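Conserved exported protein (Bacteroides fragilis, PDB 3CLW) is of unknown function but probably hydrolyses O-glycosidic bonds as an exported glycoside hydrolase. Local coordinates at residues 8-13 and 454-459; 82-87 and 139-144; 203-208 and 260-265; 237-242 and 250-255; 407-412 and 430-435. One frame throughout, in Å; residues are numbered along the deposited sequence.

Contact 1: 8-13 and 454-459; sequences FIIDKQ and LNCDHA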
# COMPACT_ATOMS: atom_id res chain seq x y z
N PHE A 8 -17.84 -11.57 21.47
CA PHE A 8 -17.06 -10.35 21.32
C PHE A 8 -17.91 -9.14 21.59
O PHE A 8 -19.03 -9.01 21.08
CB PHE A 8 -16.49 -10.26 19.91
CG PHE A 8 -15.40 -11.26 19.64
CD1 PHE A 8 -14.07 -10.89 19.77
CD2 PHE A 8 -15.71 -12.56 19.26
CE1 PHE A 8 -13.07 -11.81 19.53
CE2 PHE A 8 -14.71 -13.49 19.02
CZ PHE A 8 -13.39 -13.11 19.14
N ILE A 9 -17.37 -8.24 22.41
CA ILE A 9 -18.04 -6.99 22.73
C ILE A 9 -17.31 -5.84 22.08
O ILE A 9 -16.10 -5.67 22.24
CB ILE A 9 -18.19 -6.76 24.26
CG1 ILE A 9 -19.09 -7.85 24.87
CG2 ILE A 9 -18.78 -5.36 24.56
CD1 ILE A 9 -18.39 -9.09 25.33
N ILE A 10 -18.08 -5.09 21.29
CA ILE A 10 -17.61 -3.91 20.60
C ILE A 10 -17.78 -2.70 21.52
O ILE A 10 -18.86 -2.49 22.08
CB ILE A 10 -18.39 -3.72 19.30
CG1 ILE A 10 -18.08 -4.90 18.35
CG2 ILE A 10 -18.13 -2.33 18.66
CD1 ILE A 10 -18.63 -4.76 16.94
N ASP A 11 -16.73 -1.92 21.67
CA ASP A 11 -16.78 -0.75 22.54
C ASP A 11 -16.52 0.57 21.77
O ASP A 11 -15.38 0.96 21.51
CB ASP A 11 -15.83 -0.97 23.72
CG ASP A 11 -15.80 0.18 24.70
OD1 ASP A 11 -16.74 1.04 24.71
OD2 ASP A 11 -14.80 0.23 25.45
N LYS A 12 -17.61 1.23 21.39
CA LYS A 12 -17.56 2.50 20.67
C LYS A 12 -16.86 3.64 21.42
O LYS A 12 -16.52 4.67 20.83
CB LYS A 12 -18.97 2.94 20.26
CG LYS A 12 -19.72 1.93 19.37
CD LYS A 12 -21.12 2.45 19.03
CE LYS A 12 -21.91 1.41 18.21
NZ LYS A 12 -23.34 1.82 17.96
N GLN A 13 -16.66 3.46 22.73
CA GLN A 13 -16.02 4.47 23.56
C GLN A 13 -14.50 4.38 23.59
O GLN A 13 -13.84 5.34 23.98
CB GLN A 13 -16.57 4.42 24.98
CG GLN A 13 -17.24 5.69 25.38
CD GLN A 13 -18.69 5.76 24.99
OE1 GLN A 13 -19.03 5.81 23.80
NE2 GLN A 13 -19.57 5.79 25.99
N LEU A 454 -21.65 -11.35 18.45
CA LEU A 454 -21.17 -10.00 18.30
C LEU A 454 -22.08 -9.07 19.08
O LEU A 454 -23.26 -8.93 18.77
CB LEU A 454 -21.12 -9.64 16.81
CG LEU A 454 -20.16 -8.55 16.35
CD1 LEU A 454 -18.71 -8.90 16.72
CD2 LEU A 454 -20.30 -8.31 14.84
N ASN A 455 -21.51 -8.44 20.10
CA ASN A 455 -22.26 -7.57 21.00
C ASN A 455 -21.92 -6.13 20.68
O ASN A 455 -20.81 -5.66 20.97
CB ASN A 455 -21.86 -7.89 22.44
CG ASN A 455 -22.78 -7.27 23.46
OD1 ASN A 455 -23.22 -7.96 24.38
ND2 ASN A 455 -23.05 -5.96 23.34
N CYS A 456 -22.88 -5.42 20.10
CA CYS A 456 -22.63 -4.12 19.51
C CYS A 456 -23.76 -3.16 19.84
O CYS A 456 -24.72 -3.03 19.08
CB CYS A 456 -22.45 -4.27 17.99
SG CYS A 456 -22.12 -2.71 17.14
N ASP A 457 -23.63 -2.48 20.99
CA ASP A 457 -24.73 -1.69 21.61
C ASP A 457 -25.99 -2.55 21.75
O ASP A 457 -25.99 -3.55 22.48
CB ASP A 457 -25.03 -0.39 20.83
CG ASP A 457 -24.27 0.83 21.38
OD1 ASP A 457 -23.28 0.65 22.14
OD2 ASP A 457 -24.66 1.97 21.04
N HIS A 458 -27.05 -2.17 21.06
CA HIS A 458 -28.31 -2.90 21.17
C HIS A 458 -28.74 -3.54 19.86
O HIS A 458 -29.87 -4.00 19.73
CB HIS A 458 -29.39 -2.00 21.79
CG HIS A 458 -29.01 -1.50 23.15
ND1 HIS A 458 -28.82 -0.16 23.42
CD2 HIS A 458 -28.71 -2.17 24.28
CE1 HIS A 458 -28.44 -0.03 24.69
NE2 HIS A 458 -28.36 -1.24 25.23
N ALA A 459 -27.80 -3.60 18.92
CA ALA A 459 -28.02 -4.17 17.60
C ALA A 459 -28.19 -5.69 17.62
O ALA A 459 -27.48 -6.40 18.35
CB ALA A 459 -26.89 -3.78 16.66
O HOH W 1 -21.46 -2.98 22.42
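Ile9 and Asn455 stand side by side on one face of a parallel strand pair, both side chains pointing the same way, with Ile9 CG1 3.7 Å from Asn455 CB. The Asn455 amide group lies anti to the backbone N (chi1 -168°); the methylene comes closest to Ile9, with the amide carbon just behind it. On the other face Phe8 and Leu454 are paired, Phe8 CB lying 4.1 Å from Leu454 CD1, while the phenyl ring leads away from the partner strand. Ile10 reaches over the same side: its CD1 touches Leu454 CG and, at 4.0 Å, Cys456 CB. Two backbone bonds set this register, Asn455 N to Phe8 O at 2.7 Å and Ile10 N to Asn455 O at 2.8 Å, the second almost straight at 175°. Beyond Ile10 the chains separate, and a water donates to Ile10 O and Asn455 O and accepts from Asp457 N, within a type II' turn from Cys456 to Ala459. At the exposed end the extended Lys12 chain crosses Asp457 at about a right angle, and its NZ makes a long, weak salt bridge to Asp457 OD2 at 3.4 Å. The N-terminal strand joins the C-terminal beta domain, consistent with family 30 relatives. Strand 6-25 lies between strands 450-455 and 408-414, bonded to the latter through Lys413 and Ala411, while Ile10 and Cys456 pack on Val438 of strand 438-444.

Contact 2: 82-87 and 139-144; sequences AKEVDN and SASTVS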
# COMPACT_ATOMS: atom_id res chain seq x y z
N ALA A 82 21.63 3.91 -22.47
CA ALA A 82 22.65 3.98 -21.43
C ALA A 82 22.69 2.66 -20.68
O ALA A 82 22.00 1.72 -21.10
CB ALA A 82 22.34 5.16 -20.46
N LYS A 83 23.44 2.58 -19.58
CA LYS A 83 23.39 1.41 -18.69
C LYS A 83 22.17 1.55 -17.78
O LYS A 83 22.28 1.98 -16.63
CB LYS A 83 24.67 1.23 -17.86
CG LYS A 83 25.95 1.34 -18.69
CD LYS A 83 27.23 0.82 -18.00
CE LYS A 83 28.35 0.67 -19.09
NZ LYS A 83 29.74 0.34 -18.54
N GLU A 84 21.00 1.22 -18.33
CA GLU A 84 19.72 1.55 -17.70
C GLU A 84 18.92 0.30 -17.32
O GLU A 84 19.43 -0.82 -17.42
CB GLU A 84 18.90 2.42 -18.65
CG GLU A 84 19.10 3.92 -18.46
CD GLU A 84 18.44 4.46 -17.16
OE1 GLU A 84 17.88 3.67 -16.37
OE2 GLU A 84 18.48 5.69 -16.93
N VAL A 85 17.69 0.50 -16.86
CA VAL A 85 16.74 -0.59 -16.64
C VAL A 85 16.78 -1.53 -17.85
O VAL A 85 16.72 -1.07 -19.02
CB VAL A 85 15.30 -0.04 -16.42
CG1 VAL A 85 14.27 -1.16 -16.22
CG2 VAL A 85 15.29 0.92 -15.21
N ASP A 86 16.90 -2.82 -17.58
CA ASP A 86 17.25 -3.81 -18.62
C ASP A 86 16.06 -4.45 -19.35
O ASP A 86 16.24 -5.41 -20.11
CB ASP A 86 18.21 -4.87 -18.06
CG ASP A 86 17.60 -5.74 -16.97
OD1 ASP A 86 16.36 -5.83 -16.83
OD2 ASP A 86 18.37 -6.36 -16.21
N ASN A 87 14.85 -3.94 -19.14
CA ASN A 87 13.67 -4.52 -19.74
C ASN A 87 12.63 -3.44 -20.01
O ASN A 87 12.67 -2.33 -19.42
CB ASN A 87 13.10 -5.60 -18.82
CG ASN A 87 12.57 -5.03 -17.54
OD1 ASN A 87 11.44 -4.55 -17.50
ND2 ASN A 87 13.40 -5.05 -16.48
N SER A 139 25.19 8.67 -11.48
CA SER A 139 25.56 7.65 -12.44
C SER A 139 25.12 7.94 -13.87
O SER A 139 25.39 7.16 -14.79
CB SER A 139 25.08 6.28 -11.97
OG SER A 139 23.67 6.23 -11.88
N ALA A 140 24.46 9.08 -14.05
CA ALA A 140 23.77 9.44 -15.31
C ALA A 140 22.72 8.39 -15.75
O ALA A 140 22.51 8.15 -16.95
CB ALA A 140 24.77 9.73 -16.42
N SER A 141 22.07 7.77 -14.77
CA SER A 141 21.15 6.69 -15.03
C SER A 141 20.27 6.48 -13.80
O SER A 141 20.62 6.85 -12.68
CB SER A 141 21.93 5.43 -15.38
OG SER A 141 21.08 4.30 -15.36
N THR A 142 19.08 5.93 -14.01
CA THR A 142 18.21 5.55 -12.90
C THR A 142 18.76 4.28 -12.21
O THR A 142 18.35 3.93 -11.09
CB THR A 142 16.78 5.30 -13.38
OG1 THR A 142 16.76 4.13 -14.19
CG2 THR A 142 16.26 6.47 -14.22
N VAL A 143 19.67 3.59 -12.90
CA VAL A 143 20.44 2.53 -12.24
C VAL A 143 21.74 3.12 -11.65
O VAL A 143 22.65 3.55 -12.37
CB VAL A 143 20.68 1.30 -13.15
CG1 VAL A 143 21.32 0.15 -12.36
CG2 VAL A 143 19.33 0.84 -13.80
N SER A 144 21.77 3.17 -10.31
CA SER A 144 22.88 3.72 -9.55
C SER A 144 24.09 2.78 -9.69
O SER A 144 23.93 1.64 -10.12
CB SER A 144 22.49 3.87 -8.10
OG SER A 144 22.06 2.62 -7.62
O HOH W 2 24.15 2.70 -14.47
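Two irregular loops, which follow strands 68-71 and 125-128 of the (beta/alpha)8 barrel, are joined here by the carboxylate of Glu84, held chiefly by the backbone amide of Thr142. Thr142 N donates to Glu84 OE2 at 3.0 Å, nearly straight at 168° but from above the carboxylate plane. Thr142 OG1 also points at Glu84 OE1, at an unusually short 2.5 Å, a distance to be taken with caution. The Glu84 side chain turns about its CB-CG bond (chi2 -73°), which folds its carboxylate back toward Thr142 and lets OE1 also accept from Val85 N through its anti lone pair. OE2 has another partner in Asn79, whose amide nitrogen also reaches Ala140 O. With several donors converging on it, this buried carboxylate is probably ionised.

Next to it lies an ST turn: Ser141 OG accepts from Val143 N at 2.9 Å and itself donates to Lys83 O, also at 2.9 Å, from above that carbonyl plane. One hydroxyl therefore both shapes its own loop and ties it to the inverse gamma turn centred on Lys83. A water also bridges the two backbones, donating to Lys83 O and Val143 O. The apolar share falls to Val143, whose CG2 lies against the backbone 3.5 Å from Val85 N and more distantly approaches Val85 CG2. Val85 CG2 also reaches Thr142 OG1, at 3.7 Å.

Contact 3: 203-208 and 260-265; sequences TKADLY and GQYSVL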
# COMPACT_ATOMS: atom_id res chain seq x y z
N THR A 203 20.80 7.68 2.53
CA THR A 203 21.06 7.78 3.96
C THR A 203 20.01 8.70 4.63
O THR A 203 19.26 9.39 3.93
CB THR A 203 22.47 8.35 4.27
OG1 THR A 203 22.48 9.74 3.96
CG2 THR A 203 23.57 7.63 3.47
N LYS A 204 19.96 8.68 5.96
CA LYS A 204 19.05 9.58 6.66
C LYS A 204 19.40 11.03 6.37
O LYS A 204 18.50 11.87 6.27
CB LYS A 204 18.98 9.30 8.16
CG LYS A 204 18.40 7.95 8.48
CD LYS A 204 18.18 7.80 9.97
CE LYS A 204 19.49 7.55 10.77
NZ LYS A 204 20.19 6.35 10.27
N ALA A 205 20.69 11.33 6.19
CA ALA A 205 21.07 12.69 5.79
C ALA A 205 20.45 13.05 4.44
O ALA A 205 19.96 14.16 4.26
CB ALA A 205 22.60 12.89 5.79
N ASP A 206 20.46 12.10 3.51
CA ASP A 206 19.83 12.27 2.20
C ASP A 206 18.32 12.52 2.36
O ASP A 206 17.77 13.46 1.81
CB ASP A 206 20.09 11.05 1.33
CG ASP A 206 21.59 10.82 1.07
OD1 ASP A 206 22.38 11.80 1.02
OD2 ASP A 206 21.99 9.64 0.93
N LEU A 207 17.68 11.68 3.16
CA LEU A 207 16.26 11.74 3.38
C LEU A 207 15.86 13.08 3.98
O LEU A 207 14.86 13.69 3.57
CB LEU A 207 15.81 10.58 4.28
CG LEU A 207 15.89 9.20 3.62
CD1 LEU A 207 15.56 8.10 4.61
CD2 LEU A 207 14.98 9.09 2.38
N TYR A 208 16.65 13.53 4.97
CA TYR A 208 16.40 14.79 5.65
C TYR A 208 16.45 15.95 4.67
O TYR A 208 15.59 16.84 4.70
CB TYR A 208 17.37 14.97 6.85
CG TYR A 208 17.25 16.30 7.55
CD1 TYR A 208 16.54 16.43 8.72
CD2 TYR A 208 17.82 17.46 6.99
CE1 TYR A 208 16.42 17.68 9.36
CE2 TYR A 208 17.71 18.71 7.60
CZ TYR A 208 17.02 18.81 8.78
OH TYR A 208 16.92 20.05 9.39
N GLY A 260 15.78 13.77 17.69
CA GLY A 260 16.52 12.85 16.83
C GLY A 260 17.50 13.58 15.94
O GLY A 260 17.22 14.70 15.51
N GLN A 261 18.63 12.96 15.64
CA GLN A 261 19.66 13.59 14.81
C GLN A 261 19.13 14.18 13.51
O GLN A 261 19.58 15.24 13.05
CB GLN A 261 20.74 12.57 14.45
CG GLN A 261 22.00 13.21 13.88
CD GLN A 261 23.03 12.17 13.45
OE1 GLN A 261 22.95 11.00 13.84
NE2 GLN A 261 23.97 12.59 12.62
N TYR A 262 18.20 13.47 12.89
CA TYR A 262 17.66 13.93 11.63
C TYR A 262 16.16 14.11 11.76
O TYR A 262 15.41 13.68 10.89
CB TYR A 262 17.97 12.92 10.55
CG TYR A 262 19.43 12.68 10.32
CD1 TYR A 262 20.18 13.56 9.56
CD2 TYR A 262 20.07 11.55 10.85
CE1 TYR A 262 21.53 13.34 9.33
CE2 TYR A 262 21.42 11.31 10.61
CZ TYR A 262 22.13 12.22 9.85
OH TYR A 262 23.45 12.01 9.60
N SER A 263 15.74 14.71 12.86
CA SER A 263 14.33 14.93 13.13
C SER A 263 13.72 15.80 12.04
O SER A 263 14.25 16.86 11.72
CB SER A 263 14.10 15.56 14.51
OG SER A 263 12.70 15.65 14.81
N VAL A 264 12.60 15.32 11.47
CA VAL A 264 11.89 16.04 10.40
C VAL A 264 10.58 16.65 10.89
O VAL A 264 9.88 17.33 10.15
CB VAL A 264 11.64 15.13 9.16
CG1 VAL A 264 12.97 14.77 8.51
CG2 VAL A 264 10.85 13.85 9.53
N LEU A 265 10.29 16.43 12.17
CA LEU A 265 8.99 16.78 12.77
C LEU A 265 8.66 18.27 12.61
O LEU A 265 7.50 18.62 12.48
CB LEU A 265 8.95 16.37 14.26
CG LEU A 265 8.95 14.87 14.64
CD1 LEU A 265 8.87 14.72 16.17
CD2 LEU A 265 7.81 14.04 13.95
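Tyr262 lays its ring over the first turn of helix 204-221, a helix of the (beta/alpha)8 barrel domain whose start is closed by a capping box of Thr203 and Asp206. Packing is close on the ring face turned to the helix. Lys204 CB makes a CH-pi contact there, 4.1 Å from the Tyr262 centroid and 28° off the normal, and the backbone of Lys204 and Ala205 covers the same face. The Lys204 and Tyr262 side chains cross at about a right angle; bends at chi3 and chi4 carry the amine away to Asp249 O.

The outer side is looser. Gln261 CG, from the same loop as Tyr262, covers the opposite face toward its rim, and Gln261 itself is exposed; at the partly exposed rim Ala205 CB lies 3.7 Å from Tyr262 CE1. Between the two segments no polar pair is bonded.

Tyr208 belongs to the close packing. Its CG is anti to the backbone N (chi1 176°), which carries the ring beside the 262-264 backbone; its hydroxyl is bonded to Lys266. Val264 CG1 approaches Tyr208 CD1 at 3.9 Å. The carbonyl oxygens of Tyr262 and Ser263 both lie at the edge of the Tyr208 ring, in its plane, with Ser263 O 3.3 Å from Tyr208 CE1.

Contact 4: 237-242 and 250-255; sequences YLFEID and DIIHSM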
# COMPACT_ATOMS: atom_id res chain seq x y z
N TYR A 237 14.33 -1.64 9.71
CA TYR A 237 15.02 -0.36 9.56
C TYR A 237 14.34 0.79 10.31
O TYR A 237 14.86 1.89 10.36
CB TYR A 237 15.18 -0.04 8.09
CG TYR A 237 16.15 -0.96 7.40
CD1 TYR A 237 17.53 -0.73 7.48
CD2 TYR A 237 15.70 -2.07 6.68
CE1 TYR A 237 18.42 -1.59 6.84
CE2 TYR A 237 16.58 -2.91 6.05
CZ TYR A 237 17.94 -2.68 6.14
OH TYR A 237 18.82 -3.53 5.49
N LEU A 238 13.16 0.54 10.88
CA LEU A 238 12.51 1.56 11.70
C LEU A 238 13.20 1.71 13.08
O LEU A 238 12.99 2.71 13.78
CB LEU A 238 11.03 1.25 11.86
CG LEU A 238 10.17 1.35 10.57
CD1 LEU A 238 8.74 1.13 10.87
CD2 LEU A 238 10.37 2.70 9.84
N PHE A 239 14.00 0.71 13.44
CA PHE A 239 14.77 0.68 14.67
C PHE A 239 16.25 0.48 14.31
O PHE A 239 16.58 0.17 13.19
CB PHE A 239 14.27 -0.46 15.54
CG PHE A 239 12.76 -0.63 15.50
CD1 PHE A 239 11.93 0.16 16.30
CD2 PHE A 239 12.17 -1.60 14.68
CE1 PHE A 239 10.56 0.01 16.27
CE2 PHE A 239 10.79 -1.74 14.66
CZ PHE A 239 9.99 -0.94 15.45
N GLU A 240 17.15 0.70 15.27
CA GLU A 240 18.60 0.61 14.99
C GLU A 240 18.98 -0.85 14.88
O GLU A 240 18.59 -1.64 15.74
CB GLU A 240 19.39 1.31 16.11
CG GLU A 240 20.87 1.55 15.80
CD GLU A 240 21.59 2.36 16.90
OE1 GLU A 240 21.19 2.29 18.09
OE2 GLU A 240 22.55 3.08 16.57
N ILE A 241 19.72 -1.20 13.83
CA ILE A 241 20.06 -2.61 13.53
C ILE A 241 21.55 -2.94 13.25
O ILE A 241 21.93 -4.11 13.23
CB ILE A 241 19.24 -3.19 12.33
CG1 ILE A 241 19.42 -2.34 11.07
CG2 ILE A 241 17.77 -3.39 12.71
CD1 ILE A 241 19.65 -3.15 9.80
N ASP A 242 22.38 -1.93 13.00
CA ASP A 242 23.81 -2.18 12.80
C ASP A 242 24.69 -1.04 13.36
O ASP A 242 24.18 -0.14 14.01
CB ASP A 242 24.12 -2.43 11.31
CG ASP A 242 23.86 -1.21 10.43
OD1 ASP A 242 23.76 -0.07 10.95
OD2 ASP A 242 23.75 -1.40 9.19
N ASP A 250 17.11 3.00 12.23
CA ASP A 250 16.75 3.85 13.36
C ASP A 250 15.83 5.01 12.98
O ASP A 250 15.89 6.10 13.59
CB ASP A 250 18.03 4.38 14.06
CG ASP A 250 17.74 4.96 15.42
OD1 ASP A 250 16.92 4.37 16.15
OD2 ASP A 250 18.31 6.05 15.76
N ILE A 251 14.98 4.77 11.98
CA ILE A 251 14.08 5.79 11.43
C ILE A 251 13.20 6.45 12.49
O ILE A 251 13.12 7.68 12.57
CB ILE A 251 13.20 5.25 10.24
CG1 ILE A 251 14.07 4.84 9.04
CG2 ILE A 251 12.09 6.25 9.87
CD1 ILE A 251 14.89 5.97 8.36
N ILE A 252 12.53 5.65 13.31
CA ILE A 252 11.62 6.25 14.27
C ILE A 252 12.31 7.27 15.19
O ILE A 252 11.87 8.42 15.27
CB ILE A 252 10.82 5.18 15.07
CG1 ILE A 252 9.90 4.38 14.10
CG2 ILE A 252 10.01 5.86 16.17
CD1 ILE A 252 9.25 3.10 14.68
N HIS A 253 13.39 6.88 15.86
CA HIS A 253 14.00 7.74 16.88
C HIS A 253 14.81 8.87 16.28
O HIS A 253 14.78 10.01 16.78
CB HIS A 253 14.83 6.95 17.90
CG HIS A 253 13.99 6.26 18.94
ND1 HIS A 253 13.58 6.87 20.10
CD2 HIS A 253 13.47 5.01 18.97
CE1 HIS A 253 12.87 6.03 20.82
NE2 HIS A 253 12.78 4.89 20.15
N SER A 254 15.49 8.57 15.18
CA SER A 254 16.37 9.53 14.56
C SER A 254 15.62 10.60 13.76
O SER A 254 16.08 11.74 13.69
CB SER A 254 17.36 8.80 13.67
OG SER A 254 18.16 9.73 12.99
N MET A 255 14.47 10.22 13.20
CA MET A 255 13.70 11.09 12.28
C MET A 255 12.36 11.56 12.86
O MET A 255 11.90 12.65 12.52
CB MET A 255 13.50 10.42 10.89
CG MET A 255 14.82 10.09 10.13
SD MET A 255 14.82 9.85 8.32
CE MET A 255 14.89 11.55 7.83
O HOH W 3 14.00 4.22 16.02
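Leu238 O accepts a hydrogen bond from Ile252 N at 3.0 Å, so that the 3-10 turn after strand 226-232 is bonded to the first turn of helix 251-256, a helix of the barrel domain. Two more backbone bonds complete this first shell. Asp250 N, at the N-cap position, donates to Phe239 O at 3.0 Å, standing far above the carbonyl plane, and Ile251 N reaches Tyr237 O in a weak bond of 3.3 Å. Amides at the start of the helix are thus met by carbonyls of the preceding loop, whereas the Asp250 side chain makes no capping bond.

Apolar side chains pack beside these bonds. Leu238 CD2 rests on Ile251 CB at 3.8 Å, the two side chains crossing at a slant. Ile252, its CG1 anti to the carbonyl carbon (chi1 -64°), runs beside Phe239 in the same direction and sets CD1 against Phe239 CE1 at 3.7 Å and against Leu238 CB.

Farther out, helix 285-300 covers this cluster: Ile295 packs on Leu238 and Phe239, and Arg294 makes a cation-pi contact with the Phe239 ring. The loop between the segments is drawn in by Asp249, whose OD1 accepts from Ile241 N. On the more polar side a water donates to Leu238 O and to Asp250 OD1, each at 2.9 Å, and accepts from His253 N at 2.7 Å.

Contact 5: 407-412 and 430-435; sequences MKRIAI and SSYTDG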
# COMPACT_ATOMS: atom_id res chain seq x y z
N MET A 407 -13.02 6.79 9.08
CA MET A 407 -13.53 5.88 10.10
C MET A 407 -12.45 5.74 11.14
O MET A 407 -11.27 5.86 10.84
CB MET A 407 -13.87 4.50 9.53
CG MET A 407 -15.22 4.41 8.79
SD MET A 407 -15.65 2.69 8.46
CE MET A 407 -17.26 2.94 7.78
N LYS A 408 -12.83 5.43 12.36
CA LYS A 408 -11.84 5.14 13.36
C LYS A 408 -11.94 3.69 13.77
O LYS A 408 -13.03 3.15 13.83
CB LYS A 408 -11.98 6.11 14.52
CG LYS A 408 -11.59 7.50 14.03
CD LYS A 408 -11.73 8.57 15.06
CE LYS A 408 -11.11 9.86 14.54
NZ LYS A 408 -11.97 11.01 14.95
N ARG A 409 -10.79 3.05 13.99
CA ARG A 409 -10.76 1.77 14.63
C ARG A 409 -11.23 1.91 16.09
O ARG A 409 -10.88 2.87 16.78
CB ARG A 409 -9.36 1.15 14.59
CG ARG A 409 -9.36 -0.28 15.01
CD ARG A 409 -8.04 -0.94 14.79
NE ARG A 409 -7.05 -0.54 15.78
CZ ARG A 409 -6.79 -1.21 16.91
NH1 ARG A 409 -7.49 -2.29 17.21
NH2 ARG A 409 -5.84 -0.80 17.74
N ILE A 410 -12.04 0.97 16.54
CA ILE A 410 -12.60 0.99 17.90
C ILE A 410 -12.33 -0.37 18.51
O ILE A 410 -11.91 -1.29 17.80
CB ILE A 410 -14.10 1.34 17.91
CG1 ILE A 410 -14.92 0.35 17.05
CG2 ILE A 410 -14.30 2.75 17.42
CD1 ILE A 410 -16.38 0.69 16.94
N ALA A 411 -12.53 -0.48 19.82
CA ALA A 411 -12.24 -1.73 20.54
C ALA A 411 -13.26 -2.84 20.24
O ALA A 411 -14.47 -2.59 20.14
CB ALA A 411 -12.19 -1.46 22.06
N ILE A 412 -12.76 -4.06 20.12
CA ILE A 412 -13.62 -5.25 20.08
C ILE A 412 -12.85 -6.34 20.84
O ILE A 412 -11.86 -6.87 20.36
CB ILE A 412 -14.04 -5.67 18.62
CG1 ILE A 412 -14.80 -7.01 18.62
CG2 ILE A 412 -12.82 -5.77 17.68
CD1 ILE A 412 -15.58 -7.34 17.33
N SER A 430 -11.42 -7.25 14.18
CA SER A 430 -11.20 -5.82 14.44
C SER A 430 -12.45 -5.09 13.99
O SER A 430 -13.20 -5.60 13.17
CB SER A 430 -9.96 -5.30 13.67
OG SER A 430 -10.05 -5.55 12.26
N SER A 431 -12.68 -3.89 14.54
CA SER A 431 -13.86 -3.10 14.21
C SER A 431 -13.54 -1.64 13.95
O SER A 431 -12.52 -1.13 14.42
CB SER A 431 -14.93 -3.22 15.30
OG SER A 431 -15.30 -4.57 15.48
N TYR A 432 -14.41 -0.96 13.21
CA TYR A 432 -14.15 0.40 12.71
C TYR A 432 -15.47 1.04 12.61
O TYR A 432 -16.43 0.35 12.37
CB TYR A 432 -13.47 0.40 11.30
CG TYR A 432 -12.28 -0.50 11.28
CD1 TYR A 432 -11.01 0.02 11.44
CD2 TYR A 432 -12.43 -1.87 11.15
CE1 TYR A 432 -9.93 -0.81 11.50
CE2 TYR A 432 -11.35 -2.71 11.19
CZ TYR A 432 -10.10 -2.17 11.37
OH TYR A 432 -9.01 -2.99 11.40
N THR A 433 -15.54 2.36 12.76
CA THR A 433 -16.82 3.06 12.65
C THR A 433 -16.71 4.50 12.14
O THR A 433 -15.70 5.16 12.35
CB THR A 433 -17.64 3.05 13.98
OG1 THR A 433 -18.95 3.60 13.74
CG2 THR A 433 -16.97 3.88 15.06
N ASP A 434 -17.76 4.97 11.50
CA ASP A 434 -17.90 6.39 11.22
C ASP A 434 -19.05 7.02 12.04
O ASP A 434 -19.50 8.12 11.75
CB ASP A 434 -18.16 6.62 9.72
CG ASP A 434 -19.47 5.97 9.23
OD1 ASP A 434 -20.09 5.15 9.95
OD2 ASP A 434 -19.88 6.28 8.09
N GLY A 435 -19.52 6.30 13.06
CA GLY A 435 -20.66 6.74 13.83
C GLY A 435 -22.03 6.44 13.21
O GLY A 435 -23.06 6.75 13.82
O HOH W 4 -10.42 -3.17 16.52
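The Tyr432 ring meets the aliphatic part of Arg409 at a slant, with Arg409 CG 3.6 Å from Tyr432 CE1. The guanidinium is turned 60° from the ring plane, and the contact is made by CB, CG and CD, not by the guanidinium; its NE is bonded to Gln17 and its NH1 to a water. At the far end of the ring Tyr432 OH shares a hydrogen bond of 2.9 Å with Ser430 OG.

Strands 408-414 and 427-433 belong to the C-terminal beta domain beside the barrel, consistent with family 30 architecture. Arg409 and Tyr432 are an antiparallel non-hydrogen-bonded pair. Lys408 and Thr433 form the adjacent hydrogen-bonded pair, Lys408 N to Thr433 O at 2.9 Å and Thr433 N to Lys408 O at 2.8 Å. Ile410 N adds a bond to Ser431 O, after which the water on Arg409 joins Ile410 O to Ser431 N. On the other face Ile410 crosses Thr433 at about a right angle, and its CG2 lies 3.7 Å from Thr433 CG2.

Backbone bonds therefore fix the register near Lys408, and water takes over as the strands diverge toward Ile412. The buried Arg409 is supplied with polar partners from strand 6-25 and solvent, which would offset the cost of burying its charge.

Overall arrangement
From the N terminus, strand 6-25 opens contact 1, which closes only at 454-459 and so encloses the other four. Contact 2 is the first to close within it, joining two barrel loops about 45 Å from contact 1 at the nearest atoms and on the opposite side of the chain's centre. Contact 3 then spans 203-265 and contains contact 4; the two touch through backbone bonds from Tyr262 to Ser254 and from Val264 to Met255, tying the 260-265 loop to helix 251-256, with helix 204-221 packed against both. Contact 5 follows in series. It meets contact 1 where strands 6-25 and 408-414 are neighbours, bringing the chain's start, which continues into the barrel, together with the C-terminal beta domain. None of the loops cross.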